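Local atomic coordinates of phosphoethanolamine N-methyltransferase 1 (Haemonchus contortus, PDB entry 4KRG), a protein that probably transfers a methyl group from S-adenosylmethionine to phosphoethanolamine, a step of nematode phosphocholine biosynthesis. Residues 16-22 / 180-185; 126-132 / 157-161; 136-140 / 255-259. All blocks are in the same frame, centred on the assembly; numbering follows the deposited sequence.

Contact 1 (16-22 / 180-185); sequences FKTFWDK and DANPTH. With SAH (S-adenosyl-L-homocysteine), chain D.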
loop_
_atom_site.group_PDB
_atom_site.type_symbol
_atom_site.label_atom_id
_atom_site.label_comp_id
_atom_site.label_asym_id
_atom_site.label_seq_id
_atom_site.Cartn_x
_atom_site.Cartn_y
_atom_site.Cartn_z
ATOM N N PHE A 16 -13.105 -12.412 19.109
ATOM C CA PHE A 16 -13.234 -11.129 18.427
ATOM C C PHE A 16 -14.594 -10.495 18.692
ATOM O O PHE A 16 -14.682 -9.301 18.966
ATOM C CB PHE A 16 -12.974 -11.276 16.926
ATOM C CG PHE A 16 -11.515 -11.370 16.572
ATOM C CD1 PHE A 16 -10.664 -10.295 16.790
ATOM C CD2 PHE A 16 -10.992 -12.528 16.014
ATOM C CE1 PHE A 16 -9.315 -10.377 16.469
ATOM C CE2 PHE A 16 -9.646 -12.613 15.684
ATOM C CZ PHE A 16 -8.808 -11.536 15.913
ATOM N N LYS A 17 -15.652 -11.296 18.618
ATOM C CA LYS A 17 -17.000 -10.822 18.926
ATOM C C LYS A 17 -17.099 -10.345 20.378
ATOM O O LYS A 17 -17.772 -9.354 20.670
ATOM C CB LYS A 17 -18.022 -11.922 18.625
ATOM C CG LYS A 17 -19.408 -11.685 19.177
ATOM C CD LYS A 17 -20.050 -10.470 18.559
ATOM C CE LYS A 17 -21.526 -10.400 18.922
ATOM N NZ LYS A 17 -21.770 -10.521 20.390
ATOM N N THR A 18 -16.401 -11.038 21.274
ATOM C CA THR A 18 -16.321 -10.651 22.682
ATOM C C THR A 18 -15.570 -9.332 22.857
ATOM O O THR A 18 -15.973 -8.477 23.647
ATOM C CB THR A 18 -15.599 -11.718 23.517
ATOM O OG1 THR A 18 -16.089 -13.014 23.170
ATOM C CG2 THR A 18 -15.826 -11.479 24.998
ATOM N N PHE A 19 -14.467 -9.178 22.133
ATOM C CA PHE A 19 -13.721 -7.928 22.153
ATOM C C PHE A 19 -14.619 -6.774 21.725
ATOM O O PHE A 19 -14.673 -5.741 22.385
ATOM C CB PHE A 19 -12.499 -8.004 21.239
ATOM C CG PHE A 19 -11.753 -6.704 21.119
ATOM C CD1 PHE A 19 -10.827 -6.330 22.081
ATOM C CD2 PHE A 19 -11.976 -5.856 20.041
ATOM C CE1 PHE A 19 -10.140 -5.130 21.972
ATOM C CE2 PHE A 19 -11.292 -4.655 19.924
ATOM C CZ PHE A 19 -10.373 -4.291 20.889
ATOM N N TRP A 20 -15.337 -6.953 20.625
ATOM C CA TRP A 20 -16.173 -5.873 20.126
ATOM C C TRP A 20 -17.427 -5.662 20.963
ATOM O O TRP A 20 -17.980 -4.566 20.984
ATOM C CB TRP A 20 -16.475 -6.053 18.636
ATOM C CG TRP A 20 -15.346 -5.544 17.808
ATOM C CD1 TRP A 20 -14.430 -6.279 17.118
ATOM C CD2 TRP A 20 -14.990 -4.178 17.638
ATOM N NE1 TRP A 20 -13.530 -5.445 16.503
ATOM C CE2 TRP A 20 -13.846 -4.140 16.806
ATOM C CE3 TRP A 20 -15.513 -2.964 18.092
ATOM C CZ2 TRP A 20 -13.232 -2.951 16.428
ATOM C CZ3 TRP A 20 -14.908 -1.784 17.719
ATOM C CH2 TRP A 20 -13.777 -1.785 16.897
ATOM N N ASP A 21 -17.856 -6.703 21.670
ATOM C CA ASP A 21 -18.944 -6.566 22.633
ATOM C C ASP A 21 -18.638 -5.477 23.660
ATOM O O ASP A 21 -19.542 -4.789 24.126
ATOM C CB ASP A 21 -19.212 -7.892 23.353
ATOM C CG ASP A 21 -20.079 -8.836 22.545
ATOM O OD1 ASP A 21 -20.709 -8.379 21.571
ATOM O OD2 ASP A 21 -20.139 -10.035 22.896
ATOM N N LYS A 22 -17.360 -5.321 24.000
ATOM C CA LYS A 22 -16.939 -4.328 24.982
ATOM C C LYS A 22 -17.255 -2.896 24.548
ATOM O O LYS A 22 -17.291 -1.989 25.375
ATOM C CB LYS A 22 -15.438 -4.467 25.295
ATOM C CG LYS A 22 -15.050 -5.781 25.972
ATOM C CD LYS A 22 -13.588 -5.798 26.435
ATOM C CE LYS A 22 -12.612 -5.710 25.267
ATOM N NZ LYS A 22 -11.188 -5.753 25.720
ATOM N N ASP A 180 -5.427 -5.742 29.286
ATOM C CA ASP A 180 -5.935 -6.895 28.542
ATOM C C ASP A 180 -5.074 -7.172 27.311
ATOM O O ASP A 180 -4.483 -6.258 26.735
ATOM C CB ASP A 180 -7.388 -6.673 28.095
ATOM C CG ASP A 180 -8.286 -6.173 29.216
ATOM O OD1 ASP A 180 -7.877 -6.234 30.395
ATOM O OD2 ASP A 180 -9.410 -5.716 28.908
ATOM N N ALA A 181 -5.005 -8.437 26.910
ATOM C CA ALA A 181 -4.343 -8.788 25.666
ATOM C C ALA A 181 -5.163 -8.240 24.507
ATOM O O ALA A 181 -6.394 -8.212 24.564
ATOM C CB ALA A 181 -4.203 -10.286 25.543
ATOM N N ASN A 182 -4.473 -7.800 23.462
ATOM C CA ASN A 182 -5.129 -7.328 22.252
ATOM C C ASN A 182 -5.064 -8.425 21.194
ATOM O O ASN A 182 -3.980 -8.774 20.726
ATOM C CB ASN A 182 -4.437 -6.058 21.768
ATOM C CG ASN A 182 -5.137 -5.416 20.596
ATOM O OD1 ASN A 182 -6.216 -5.838 20.188
ATOM N ND2 ASN A 182 -4.522 -4.380 20.050
ATOM N N PRO A 183 -6.227 -8.981 20.816
ATOM C CA PRO A 183 -6.343 -10.136 19.914
ATOM C C PRO A 183 -6.067 -9.805 18.452
ATOM O O PRO A 183 -5.901 -10.710 17.630
ATOM C CB PRO A 183 -7.812 -10.539 20.063
ATOM C CG PRO A 183 -8.508 -9.261 20.382
ATOM C CD PRO A 183 -7.548 -8.508 21.268
ATOM N N THR A 184 -6.030 -8.516 18.141
ATOM C CA THR A 184 -5.900 -8.045 16.769
ATOM C C THR A 184 -4.659 -8.602 16.058
ATOM O O THR A 184 -3.596 -8.749 16.663
ATOM C CB THR A 184 -5.873 -6.511 16.743
ATOM O OG1 THR A 184 -6.947 -6.012 17.549
ATOM C CG2 THR A 184 -6.010 -5.993 15.331
ATOM N N HIS A 185 -4.818 -8.929 14.778
ATOM C CA HIS A 185 -3.714 -9.372 13.938
ATOM C C HIS A 185 -3.133 -8.183 13.187
ATOM O O HIS A 185 -3.722 -7.716 12.214
ATOM C CB HIS A 185 -4.203 -10.387 12.905
ATOM C CG HIS A 185 -4.645 -11.698 13.487
ATOM N ND1 HIS A 185 -3.773 -12.724 13.753
ATOM C CD2 HIS A 185 -5.881 -12.150 13.821
ATOM C CE1 HIS A 185 -4.443 -13.756 14.239
ATOM N NE2 HIS A 185 -5.721 -13.434 14.291
HETATM N N SAH D . -15.289 -0.251 9.164
HETATM C CA SAH D . -15.856 0.702 10.132
HETATM C CB SAH D . -15.659 0.122 11.574
HETATM C CG SAH D . -14.210 -0.225 11.909
HETATM S SD SAH D . -13.966 -1.114 13.474
HETATM C C SAH D . -15.233 2.033 9.995
HETATM O O SAH D . -14.057 2.125 9.676
HETATM O OXT SAH D . -15.791 2.987 10.492
HETATM C "C5'" SAH D . -14.409 -2.835 13.120
HETATM C "C4'" SAH D . -15.755 -3.152 12.758
HETATM O "O4'" SAH D . -15.785 -4.442 12.090
HETATM C "C3'" SAH D . -16.621 -3.277 13.946
HETATM O "O3'" SAH D . -17.895 -2.751 13.651
HETATM C "C2'" SAH D . -16.725 -4.713 14.165
HETATM O "O2'" SAH D . -17.922 -5.037 14.816
HETATM C "C1'" SAH D . -16.682 -5.252 12.785
HETATM N N9 SAH D . -16.256 -6.693 12.709
HETATM C C8 SAH D . -15.097 -7.225 13.116
HETATM N N7 SAH D . -15.085 -8.501 12.723
HETATM C C5 SAH D . -16.215 -8.781 12.071
HETATM C C6 SAH D . -16.726 -9.937 11.458
HETATM N N6 SAH D . -16.021 -11.117 11.452
HETATM N N1 SAH D . -17.933 -9.860 10.868
HETATM C C2 SAH D . -18.638 -8.735 10.856
HETATM N N3 SAH D . -18.175 -7.614 11.436
HETATM C C4 SAH D . -16.975 -7.609 12.043
HETATM O O HOH W 1 -8.854 -6.055 24.835
HETATM O O HOH W 2 -12.013 -3.783 28.268
#

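Contact 2 (126-132 / 157-161); sequences FTNWLMM and HLRES. With SAH (S-adenosyl-L-homocysteine), chain D; OPE (phosphoric acid mono-(2-amino-ethyl) ester), chain C.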
loop_
_atom_site.group_PDB
_atom_site.type_symbol
_atom_site.label_atom_id
_atom_site.label_comp_id
_atom_site.label_asym_id
_atom_site.label_seq_id
_atom_site.Cartn_x
_atom_site.Cartn_y
_atom_site.Cartn_z
ATOM N N PHE A 126 -16.490 -3.335 -0.118
ATOM C CA PHE A 126 -15.814 -2.304 0.646
ATOM C C PHE A 126 -15.578 -2.749 2.074
ATOM O O PHE A 126 -16.511 -3.149 2.774
ATOM C CB PHE A 126 -16.623 -1.009 0.661
ATOM C CG PHE A 126 -15.970 0.092 1.448
ATOM C CD1 PHE A 126 -15.055 0.946 0.843
ATOM C CD2 PHE A 126 -16.253 0.267 2.798
ATOM C CE1 PHE A 126 -14.441 1.960 1.567
ATOM C CE2 PHE A 126 -15.635 1.280 3.528
ATOM C CZ PHE A 126 -14.732 2.119 2.912
ATOM N N THR A 127 -14.330 -2.668 2.512
ATOM C CA THR A 127 -14.008 -2.900 3.905
ATOM C C THR A 127 -13.011 -1.848 4.370
ATOM O O THR A 127 -12.323 -1.224 3.564
ATOM C CB THR A 127 -13.413 -4.299 4.137
ATOM O OG1 THR A 127 -12.138 -4.381 3.493
ATOM C CG2 THR A 127 -14.337 -5.391 3.604
ATOM N N ASN A 128 -12.943 -1.661 5.679
ATOM C CA ASN A 128 -12.004 -0.729 6.288
ATOM C C ASN A 128 -11.789 -1.195 7.724
ATOM O O ASN A 128 -12.714 -1.129 8.533
ATOM C CB ASN A 128 -12.557 0.707 6.232
ATOM C CG ASN A 128 -11.561 1.746 6.739
ATOM O OD1 ASN A 128 -10.685 2.201 6.000
ATOM N ND2 ASN A 128 -11.696 2.126 8.002
ATOM N N TRP A 129 -10.584 -1.693 8.013
ATOM C CA TRP A 129 -10.257 -2.331 9.299
ATOM C C TRP A 129 -11.029 -3.643 9.561
ATOM O O TRP A 129 -11.837 -3.706 10.484
ATOM C CB TRP A 129 -10.508 -1.382 10.480
ATOM C CG TRP A 129 -9.554 -0.236 10.652
ATOM C CD1 TRP A 129 -8.191 -0.257 10.524
ATOM C CD2 TRP A 129 -9.909 1.098 11.012
ATOM N NE1 TRP A 129 -7.674 0.995 10.788
ATOM C CE2 TRP A 129 -8.707 1.847 11.088
ATOM C CE3 TRP A 129 -11.118 1.746 11.282
ATOM C CZ2 TRP A 129 -8.691 3.198 11.421
ATOM C CZ3 TRP A 129 -11.102 3.084 11.610
ATOM C CH2 TRP A 129 -9.895 3.798 11.678
ATOM N N LEU A 130 -10.770 -4.690 8.780
ATOM C CA LEU A 130 -11.498 -5.949 8.966
ATOM C C LEU A 130 -10.629 -7.212 8.966
ATOM O O LEU A 130 -10.799 -8.078 9.825
ATOM C CB LEU A 130 -12.627 -6.091 7.943
ATOM C CG LEU A 130 -13.498 -7.342 8.112
ATOM C CD1 LEU A 130 -14.237 -7.319 9.449
ATOM C CD2 LEU A 130 -14.476 -7.490 6.955
HETATM N N MSE A 131 -9.709 -7.319 8.010
HETATM C CA MSE A 131 -8.846 -8.502 7.919
HETATM C C MSE A 131 -8.055 -8.745 9.206
HETATM O O MSE A 131 -7.784 -9.884 9.577
HETATM C CB MSE A 131 -7.870 -8.394 6.740
HETATM C CG MSE A 131 -8.495 -8.221 5.363
HETATM SE SE MSE A 131 -9.738 -9.656 4.887
HETATM C CE MSE A 131 -11.387 -8.784 5.503
HETATM N N MSE A 132 -7.689 -7.659 9.878
HETATM C CA MSE A 132 -6.941 -7.724 11.130
HETATM C C MSE A 132 -7.757 -8.393 12.239
HETATM O O MSE A 132 -7.205 -8.768 13.273
HETATM C CB MSE A 132 -6.555 -6.311 11.559
HETATM C CG MSE A 132 -7.767 -5.417 11.689
HETATM SE SE MSE A 132 -7.385 -3.504 11.550
HETATM C CE MSE A 132 -6.730 -3.200 13.363
ATOM N N HIS A 157 -12.001 -2.834 -1.878
ATOM C CA HIS A 157 -11.160 -1.938 -1.107
ATOM C C HIS A 157 -10.885 -2.572 0.247
ATOM O O HIS A 157 -11.806 -3.038 0.919
ATOM C CB HIS A 157 -11.836 -0.583 -0.897
ATOM C CG HIS A 157 -11.066 0.332 0.007
ATOM N ND1 HIS A 157 -11.178 0.288 1.377
ATOM C CD2 HIS A 157 -10.168 1.306 -0.273
ATOM C CE1 HIS A 157 -10.378 1.199 1.911
ATOM N NE2 HIS A 157 -9.753 1.824 0.932
ATOM N N LEU A 158 -9.616 -2.575 0.648
ATOM C CA LEU A 158 -9.245 -3.018 1.983
ATOM C C LEU A 158 -8.329 -1.982 2.612
ATOM O O LEU A 158 -7.592 -1.304 1.917
ATOM C CB LEU A 158 -8.545 -4.367 1.916
ATOM C CG LEU A 158 -9.374 -5.460 1.237
ATOM C CD1 LEU A 158 -8.520 -6.218 0.237
ATOM C CD2 LEU A 158 -9.945 -6.408 2.266
ATOM N N ARG A 159 -8.400 -1.854 3.928
ATOM C CA ARG A 159 -7.521 -0.967 4.674
ATOM C C ARG A 159 -7.246 -1.638 6.004
ATOM O O ARG A 159 -8.178 -2.019 6.713
ATOM C CB ARG A 159 -8.193 0.381 4.918
ATOM C CG ARG A 159 -7.345 1.333 5.755
ATOM C CD ARG A 159 -7.694 1.302 7.239
ATOM N NE ARG A 159 -7.055 2.412 7.940
ATOM C CZ ARG A 159 -7.556 3.642 8.004
ATOM N NH1 ARG A 159 -8.714 3.929 7.418
ATOM N NH2 ARG A 159 -6.898 4.588 8.656
ATOM N N GLU A 160 -5.975 -1.795 6.354
ATOM C CA GLU A 160 -5.654 -2.503 7.582
ATOM C C GLU A 160 -4.581 -1.795 8.395
ATOM O O GLU A 160 -3.726 -1.103 7.842
ATOM C CB GLU A 160 -5.207 -3.937 7.274
ATOM C CG GLU A 160 -6.189 -4.750 6.451
ATOM C CD GLU A 160 -7.491 -5.040 7.189
ATOM O OE1 GLU A 160 -7.485 -5.038 8.442
ATOM O OE2 GLU A 160 -8.523 -5.275 6.519
ATOM N N SER A 161 -4.637 -1.963 9.713
ATOM C CA SER A 161 -3.547 -1.532 10.571
ATOM C C SER A 161 -2.441 -2.549 10.388
ATOM O O SER A 161 -2.574 -3.709 10.796
ATOM C CB SER A 161 -3.974 -1.507 12.034
ATOM O OG SER A 161 -5.027 -0.588 12.227
HETATM N N SAH D . -15.289 -0.251 9.164
HETATM C CA SAH D . -15.856 0.702 10.132
HETATM C CB SAH D . -15.659 0.122 11.574
HETATM C CG SAH D . -14.210 -0.225 11.909
HETATM S SD SAH D . -13.966 -1.114 13.474
HETATM C C SAH D . -15.233 2.033 9.995
HETATM O O SAH D . -14.057 2.125 9.676
HETATM O OXT SAH D . -15.791 2.987 10.492
HETATM C "C5'" SAH D . -14.409 -2.835 13.120
HETATM C "C4'" SAH D . -15.755 -3.152 12.758
HETATM O "O4'" SAH D . -15.785 -4.442 12.090
HETATM C "C3'" SAH D . -16.621 -3.277 13.946
HETATM O "O3'" SAH D . -17.895 -2.751 13.651
HETATM C "C2'" SAH D . -16.725 -4.713 14.165
HETATM O "O2'" SAH D . -17.922 -5.037 14.816
HETATM C "C1'" SAH D . -16.682 -5.252 12.785
HETATM N N9 SAH D . -16.256 -6.693 12.709
HETATM C C8 SAH D . -15.097 -7.225 13.116
HETATM N N7 SAH D . -15.085 -8.501 12.723
HETATM C C5 SAH D . -16.215 -8.781 12.071
HETATM C C6 SAH D . -16.726 -9.937 11.458
HETATM N N6 SAH D . -16.021 -11.117 11.452
HETATM N N1 SAH D . -17.933 -9.860 10.868
HETATM C C2 SAH D . -18.638 -8.735 10.856
HETATM N N3 SAH D . -18.175 -7.614 11.436
HETATM C C4 SAH D . -16.975 -7.609 12.043
HETATM C CA OPE C . -8.298 0.720 14.802
HETATM C CB OPE C . -9.790 0.742 14.734
HETATM O O1 OPE C . -6.056 0.848 16.597
HETATM O O2 OPE C . -5.347 -0.469 14.655
HETATM O O3 OPE C . -6.067 -1.657 16.725
HETATM O O4 OPE C . -7.743 -0.434 15.317
HETATM N N OPE C . -10.436 -0.379 14.105
HETATM P P OPE C . -6.273 -0.444 15.844
HETATM O O HOH W 3 -10.274 -3.444 5.343
#

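Contact 3 (136-140 / 255-259); sequences DREVI and LFSQI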
loop_
_atom_site.group_PDB
_atom_site.type_symbol
_atom_site.label_atom_id
_atom_site.label_comp_id
_atom_site.label_asym_id
_atom_site.label_seq_id
_atom_site.Cartn_x
_atom_site.Cartn_y
_atom_site.Cartn_z
ATOM N N ASP A 136 -5.685 -15.977 9.640
ATOM C CA ASP A 136 -5.075 -16.103 8.321
ATOM C C ASP A 136 -5.930 -16.927 7.364
ATOM O O ASP A 136 -6.080 -16.570 6.196
ATOM C CB ASP A 136 -3.676 -16.721 8.427
ATOM C CG ASP A 136 -2.622 -15.717 8.834
ATOM O OD1 ASP A 136 -2.981 -14.624 9.315
ATOM O OD2 ASP A 136 -1.425 -16.030 8.679
ATOM N N ARG A 137 -6.501 -18.026 7.849
ATOM C CA ARG A 137 -7.319 -18.859 6.976
ATOM C C ARG A 137 -8.597 -18.136 6.569
ATOM O O ARG A 137 -9.022 -18.215 5.417
ATOM C CB ARG A 137 -7.658 -20.205 7.619
ATOM C CG ARG A 137 -8.165 -21.214 6.600
ATOM C CD ARG A 137 -8.435 -22.587 7.204
ATOM N NE ARG A 137 -8.756 -23.569 6.169
ATOM C CZ ARG A 137 -7.899 -24.473 5.705
ATOM N NH1 ARG A 137 -6.669 -24.540 6.194
ATOM N NH2 ARG A 137 -8.277 -25.321 4.758
ATOM N N GLU A 138 -9.196 -17.418 7.514
ATOM C CA GLU A 138 -10.409 -16.646 7.252
ATOM C C GLU A 138 -10.193 -15.499 6.261
ATOM O O GLU A 138 -11.070 -15.214 5.443
ATOM C CB GLU A 138 -10.995 -16.115 8.561
ATOM C CG GLU A 138 -11.558 -17.205 9.456
ATOM C CD GLU A 138 -11.794 -16.742 10.884
ATOM O OE1 GLU A 138 -11.326 -15.640 11.252
ATOM O OE2 GLU A 138 -12.450 -17.483 11.641
ATOM N N VAL A 139 -9.038 -14.839 6.344
ATOM C CA VAL A 139 -8.690 -13.781 5.399
ATOM C C VAL A 139 -8.703 -14.333 3.977
ATOM O O VAL A 139 -9.296 -13.741 3.071
ATOM C CB VAL A 139 -7.302 -13.168 5.708
ATOM C CG1 VAL A 139 -6.837 -12.281 4.561
ATOM C CG2 VAL A 139 -7.350 -12.359 6.991
ATOM N N ILE A 140 -8.066 -15.483 3.792
ATOM C CA ILE A 140 -8.006 -16.125 2.487
ATOM C C ILE A 140 -9.411 -16.525 2.036
ATOM O O ILE A 140 -9.805 -16.274 0.894
ATOM C CB ILE A 140 -7.074 -17.350 2.512
ATOM C CG1 ILE A 140 -5.645 -16.906 2.832
ATOM C CG2 ILE A 140 -7.112 -18.071 1.181
ATOM C CD1 ILE A 140 -4.747 -18.006 3.365
ATOM N N LEU A 255 1.866 -20.051 2.272
ATOM C CA LEU A 255 2.598 -18.854 1.909
ATOM C C LEU A 255 2.322 -17.704 2.871
ATOM O O LEU A 255 3.244 -17.075 3.388
ATOM C CB LEU A 255 2.251 -18.449 0.481
ATOM C CG LEU A 255 2.646 -19.468 -0.581
ATOM C CD1 LEU A 255 2.142 -19.034 -1.929
ATOM C CD2 LEU A 255 4.150 -19.621 -0.619
ATOM N N PHE A 256 1.044 -17.442 3.110
ATOM C CA PHE A 256 0.606 -16.287 3.881
ATOM C C PHE A 256 1.011 -16.406 5.351
ATOM O O PHE A 256 1.349 -15.411 5.986
ATOM C CB PHE A 256 -0.917 -16.144 3.730
ATOM C CG PHE A 256 -1.490 -14.854 4.264
ATOM C CD1 PHE A 256 -0.989 -13.623 3.865
ATOM C CD2 PHE A 256 -2.577 -14.879 5.127
ATOM C CE1 PHE A 256 -1.550 -12.441 4.347
ATOM C CE2 PHE A 256 -3.138 -13.708 5.610
ATOM C CZ PHE A 256 -2.623 -12.486 5.220
ATOM N N SER A 257 0.998 -17.625 5.881
ATOM C CA SER A 257 1.224 -17.848 7.313
ATOM C C SER A 257 2.673 -18.115 7.693
ATOM O O SER A 257 3.103 -17.759 8.790
ATOM C CB SER A 257 0.365 -19.010 7.827
ATOM O OG SER A 257 -0.974 -18.610 8.038
ATOM N N GLN A 258 3.418 -18.756 6.797
ATOM C CA GLN A 258 4.779 -19.191 7.113
ATOM C C GLN A 258 5.873 -18.646 6.183
ATOM O O GLN A 258 6.784 -17.952 6.635
ATOM C CB GLN A 258 4.846 -20.721 7.168
ATOM C CG GLN A 258 4.985 -21.302 8.578
ATOM C CD GLN A 258 3.763 -21.059 9.450
ATOM O OE1 GLN A 258 2.647 -21.443 9.097
ATOM N NE2 GLN A 258 3.973 -20.418 10.597
ATOM N N ILE A 259 5.783 -18.967 4.894
ATOM C CA ILE A 259 6.829 -18.628 3.927
ATOM C C ILE A 259 7.110 -17.122 3.815
ATOM O O ILE A 259 8.254 -16.674 3.961
ATOM C CB ILE A 259 6.488 -19.155 2.517
ATOM C CG1 ILE A 259 6.276 -20.675 2.526
ATOM C CG2 ILE A 259 7.573 -18.756 1.526
ATOM C CD1 ILE A 259 7.539 -21.496 2.746
HETATM O O HOH W 4 0.148 -13.953 8.080
#

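Contact 1 (16-22 / 180-185)
F16 and F19 of helix 9-21 reach across to P183 in the loop that follows strand 154-161. F16 and P183 bury the most surface here. F16 CE1 lies 3.9 Å from P183 CB, and F19 CD1 lies 4.0 Å from P183 CD. F19 crosses the proline side chain at about a right angle. Its CG is anti to the backbone N (chi1 175°), which carries the ring out toward the loop. F16 CZ also comes within 3.5 Å of P183 O.

The aromatic pair is close but does not stack. F16 CZ meets H185 CD2 at 3.6 Å, rim to rim. The planes are 41° apart and neither ring lies over the other.

The charged part is weak. K22 NZ and D180 OD2 approach from opposite directions but stay 3.7 Å apart, a long salt bridge where both residues are exposed and D180 is poorly ordered. Two waters join in. One accepts from K22 NZ and donates to A181 O; the other links K22 NZ to D180 OD2 by weak bonds.

Within the loop, T184 OG1 donates to N182 OD1 at 2.7 Å, and N182 ND2 bonds to Y186 OH. The first bond spans P183, and the second ties N182 to the residue just after H185.

W20 belongs to the SAH pocket. SAH C2' lies over one face of its indole, F19 CE2 over the opposite face, and W20 CH2 is 3.5 Å from SAH SD. Helix 9-21 thus packs between SAH and 180-185, part of the long loop between strand 154-161 and helix 189-198.

Contact 2 (126-132 / 157-161)
R159 lies alongside both N128 and W129, pointing the same way as each. Its CB and CG pass N128 OD1, CB at 3.3 Å. The chain then bends at chi2 (-96°), which brings CD over the face of W129. This is a CH-pi contact, with R159 CD 3.8 Å from the centroid of the five-membered ring. NE sits near W129 NE1. Both are donors, and Q231 OE1 accepts from the two. CZ follows over the same face of the indole, toward its rim, with the guanidinium plane turned 34° from the ring. NH1 donates to N128 OD1 at 3.0 Å, on a lone pair in the amide plane. NH2 ends in a salt bridge with D45.

The opposite face of W129 carries the substrate: OPE N is 3.5 Å from W129 CD2, and OPE CB lies over the indole. N128 holds SAH, with its O accepting from SAH N and its ND2 donating to SAH O. S161 OG, also bonded to Q231, lies 2.5 Å from OPE O2, so short that the exact distance is doubtful.

E160 grips the turn after W129. Its OE2 takes L130 N and M131 N from opposite faces of the carboxylate plane, and its OE1 takes M132 N at 3.0 Å from above that plane. A water joins E160 OE2 to T127 OG1 and R159 N. At the F126–H157 end, strands 122-126 and 154-161 run parallel. There H157 ND1 donates to T127 O at 2.9 Å, almost in line with the carbonyl.

The chemistry implies a buried acceptor group fixing three successive backbone N-H groups, with R159 backing W129. The loop they hold in this Rossmann-like domain carries N128 to the SAH amino acid end and W129 to the OPE amine.

Contact 3 (136-140 / 255-259)
D136 and S257 form the tight, polar end of this contact. S257 OG donates at 2.7 Å to D136 OD2, which accepts on its anti lone pair, away from OD1. A water adds to it. It donates to D136 OD2 and, at 2.8 Å, to F256 O, so it ties the carboxylate to the opposite backbone. It also sits over one face of the F256 ring. D136 and S257 are both partly exposed. The ring lies against the D136 carboxylate too, with the planes 43° apart and D136 CG 3.8 Å from F256 CD2.

The buried apolar side is looser. CG of F256 is anti to its backbone N (chi1 -169°), which turns the ring toward helix 136-149. V139 CG1 is 4.1 Å from F256 CE2, and I140 CD1 is 4.2 Å from F256 CD2. L191 and L195 of helix 189-198 also touch the ring. The backbones stay well apart: the short axes come no nearer than 10.4 Å and run roughly antiparallel, at 147°. One ring therefore bridges most of the gap.

D136 OD1 is held by a salt bridge to R187. With S257 and the water on OD2, both carboxylate oxygens are engaged, an arrangement consistent with a charged D136.

The three contacts lie in the methyltransferase part of the chain that binds SAH and OPE. Contact 2 falls wholly within the span of contact 1, while contact 3 alternates with both. Centres of contacts 1 and 2 are 16 Å apart, as are those of 2 and 3; contacts 1 and 3 are 20 Å apart. Contact 2 touches both others: H185 N probably bonds to M132 O (2.8 Å), and M131 O packs on V139 CG2. Strand 154-161 carries 157-161 and precedes the loop of 180-185, and 126-132 leads into helix 136-149. Contacts 1 and 2 thus meet at one ligand site; contact 3 joins helices 136-149 and 249-271, with the V139 side chain about 10 Å from SAH.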